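Local coordinates for UPF0303 protein YBR137W (Saccharomyces cerevisiae, PDB 4CLC) that is of unknown function but belongs to the UPF0303 family, whose HbpS-like fold suggests kinship with haem-degrading proteins, at residues K92-A95 against L96-H100. Numbering follows the deposited sequence.
Sequences KKTA and LRFGH
Thr94 and Phe98, one helical turn apart, meet through a methyl group and a ring: Thr94 CG2 lies 3.6 Å from Phe98 CD2. The carbonyl of Thr94 sits at the edge of the same ring, near its plane, and also accepts the backbone N-H of Phe98, at 3.0 Å from Phe98 N to Thr94 O. With CG anti to its carbonyl carbon (chi1 -69°), Phe98 turns its ring outward and slightly back along the helix, its CD2 edge toward Thr94. Arg97 CG rests above one face, displaced toward the rim. With an alanine in place of Phe98, Thr94 CG2 would probably lose its aromatic neighbour, and a gap is likely to open between Arg97 CG and Met105. On another side of the helix, Lys92 and Leu96 run alongside each other, CG of Lys92 packing against CD1 of Leu96 at 3.6 Å.

Residues 92-98 form the last turns of helix 84-98, which packs on the sheet of the HbpS-like domain through Ala95 and Leu96, set against strands 131-136 and 144-149. Gly99 is the first residue to leave helical geometry, with a positive phi (80°) that favours glycine; Gly99 N still reaches Ala95 O at 3.1 Å, and His100 O then comes back to make a CA-H...O contact with Ala95.

Farther out, Met105 of helix 102-107 packs on Thr94 and Phe98, while Phe118 meets the Phe98 ring edge-to-face. Thr94 OG1 is hydrogen-bonded to Ala126 O. The extended Arg97 chain carries its guanidinium away from the turn, to Tyr125 OH and to a salt bridge with an acidic side chain of another protein chain in the assembly.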
ATOM      1  N   LYS D  92      -0.548 -23.970  -3.354  1.00 42.65           N
ATOM      2  CA  LYS D  92       0.236 -24.207  -2.144  1.00 38.66           C
ATOM      3  C   LYS D  92      -0.318 -23.395  -0.994  1.00 40.15           C
ATOM      4  O   LYS D  92      -0.461 -23.893   0.120  1.00 41.44           O
ATOM      5  CB  LYS D  92       1.711 -23.850  -2.384  1.00 38.66           C
ATOM      6  CG  LYS D  92       2.611 -24.068  -1.194  1.00 38.66           C
ATOM      7  CD  LYS D  92       4.063 -23.755  -1.485  1.00 38.66           C
ATOM      8  CE  LYS D  92       4.258 -22.353  -1.958  1.00 38.88           C
ATOM      9  NZ  LYS D  92       4.888 -22.381  -3.301  1.00 42.38           N
ATOM     10  N   LYS D  93      -0.644 -22.141  -1.281  1.00 38.66           N
ATOM     11  CA  LYS D  93      -1.129 -21.247  -0.255  1.00 38.66           C
ATOM     12  C   LYS D  93      -2.412 -21.803   0.360  1.00 45.05           C
ATOM     13  O   LYS D  93      -2.502 -21.958   1.588  1.00 43.90           O
ATOM     14  CB  LYS D  93      -1.345 -19.831  -0.808  1.00 38.66           C
ATOM     15  CG  LYS D  93      -1.472 -18.817   0.315  1.00 42.64           C
ATOM     16  CD  LYS D  93      -1.429 -17.376  -0.137  1.00 48.14           C
ATOM     17  CE  LYS D  93      -1.373 -16.438   1.075  1.00 39.87           C
ATOM     18  NZ  LYS D  93      -0.787 -15.093   0.764  1.00 38.66           N
ATOM     19  N   THR D  94      -3.390 -22.121  -0.490  1.00 45.45           N
ATOM     20  CA  THR D  94      -4.629 -22.737  -0.027  1.00 40.00           C
ATOM     21  C   THR D  94      -4.341 -23.976   0.815  1.00 40.71           C
ATOM     22  O   THR D  94      -4.757 -24.048   1.968  1.00 42.97           O
ATOM     23  CB  THR D  94      -5.541 -23.146  -1.187  1.00 43.95           C
ATOM     24  OG1 THR D  94      -5.952 -21.995  -1.942  1.00 41.40           O
ATOM     25  CG2 THR D  94      -6.741 -23.849  -0.648  1.00 39.60           C
ATOM     26  N   ALA D  95      -3.598 -24.930   0.257  1.00 38.66           N
ATOM     27  CA  ALA D  95      -3.285 -26.172   0.965  1.00 38.66           C
ATOM     28  C   ALA D  95      -2.660 -25.989   2.348  1.00 39.27           C
ATOM     29  O   ALA D  95      -3.092 -26.644   3.291  1.00 41.93           O
ATOM     30  CB  ALA D  95      -2.383 -27.029   0.124  1.00 42.91           C
ATOM     31  N   LEU D  96      -1.653 -25.119   2.481  1.00 40.56           N
ATOM     32  CA  LEU D  96      -0.955 -24.959   3.767  1.00 38.86           C
ATOM     33  C   LEU D  96      -1.836 -24.277   4.801  1.00 38.89           C
ATOM     34  O   LEU D  96      -1.736 -24.533   6.011  1.00 38.66           O
ATOM     35  CB  LEU D  96       0.349 -24.176   3.590  1.00 38.66           C
ATOM     36  CG  LEU D  96       1.530 -24.931   2.966  1.00 44.48           C
ATOM     37  CD1 LEU D  96       2.570 -23.957   2.404  1.00 40.73           C
ATOM     38  CD2 LEU D  96       2.163 -25.913   3.951  1.00 38.66           C
ATOM     39  N   ARG D  97      -2.710 -23.409   4.321  1.00 38.66           N
ATOM     40  CA  ARG D  97      -3.596 -22.683   5.208  1.00 41.92           C
ATOM     41  C   ARG D  97      -4.710 -23.562   5.760  1.00 45.82           C
ATOM     42  O   ARG D  97      -5.016 -23.529   6.964  1.00 42.34           O
ATOM     43  CB  ARG D  97      -4.216 -21.491   4.487  1.00 39.33           C
ATOM     44  CG  ARG D  97      -5.302 -20.843   5.289  1.00 39.29           C
ATOM     45  CD  ARG D  97      -5.785 -19.561   4.659  1.00 40.99           C
ATOM     46  NE  ARG D  97      -6.887 -18.988   5.435  1.00 39.96           N
ATOM     47  CZ  ARG D  97      -7.349 -17.756   5.272  1.00 40.39           C
ATOM     48  NH1 ARG D  97      -6.796 -16.955   4.367  1.00 40.43           N
ATOM     49  NH2 ARG D  97      -8.352 -17.325   6.021  1.00 38.66           N
ATOM     50  N   PHE D  98      -5.345 -24.321   4.867  1.00 43.27           N
ATOM     51  CA  PHE D  98      -6.562 -25.017   5.248  1.00 43.42           C
ATOM     52  C   PHE D  98      -6.349 -26.437   5.757  1.00 43.69           C
ATOM     53  O   PHE D  98      -7.249 -27.008   6.381  1.00 46.37           O
ATOM     54  CB  PHE D  98      -7.524 -24.999   4.078  1.00 41.47           C
ATOM     55  CG  PHE D  98      -8.082 -23.623   3.779  1.00 43.41           C
ATOM     56  CD1 PHE D  98      -9.104 -23.094   4.550  1.00 40.35           C
ATOM     57  CD2 PHE D  98      -7.580 -22.867   2.730  1.00 38.66           C
ATOM     58  CE1 PHE D  98      -9.616 -21.830   4.272  1.00 44.04           C
ATOM     59  CE2 PHE D  98      -8.080 -21.620   2.450  1.00 38.66           C
ATOM     60  CZ  PHE D  98      -9.106 -21.097   3.222  1.00 43.17           C
ATOM     61  N   GLY D  99      -5.151 -26.976   5.550  1.00 39.58           N
ATOM     62  CA  GLY D  99      -4.825 -28.313   6.010  1.00 42.61           C
ATOM     63  C   GLY D  99      -5.320 -29.471   5.144  1.00 43.24           C
ATOM     64  O   GLY D  99      -5.341 -30.618   5.601  1.00 44.55           O
ATOM     65  N   HIS D 100      -5.728 -29.189   3.912  1.00 38.66           N
ATOM     66  CA  HIS D 100      -6.127 -30.249   2.987  1.00 44.40           C
ATOM     67  C   HIS D 100      -5.650 -29.950   1.568  1.00 44.58           C
ATOM     68  O   HIS D 100      -5.216 -28.839   1.283  1.00 43.27           O
ATOM     69  CB  HIS D 100      -7.646 -30.448   2.979  1.00 45.09           C
ATOM     70  CG  HIS D 100      -8.217 -30.886   4.293  1.00 47.75           C
ATOM     71  ND1 HIS D 100      -8.953 -30.052   5.103  1.00 45.05           N
ATOM     72  CD2 HIS D 100      -8.166 -32.079   4.934  1.00 54.06           C
ATOM     73  CE1 HIS D 100      -9.328 -30.706   6.187  1.00 46.96           C
ATOM     74  NE2 HIS D 100      -8.862 -31.934   6.113  1.00 50.44           N
TER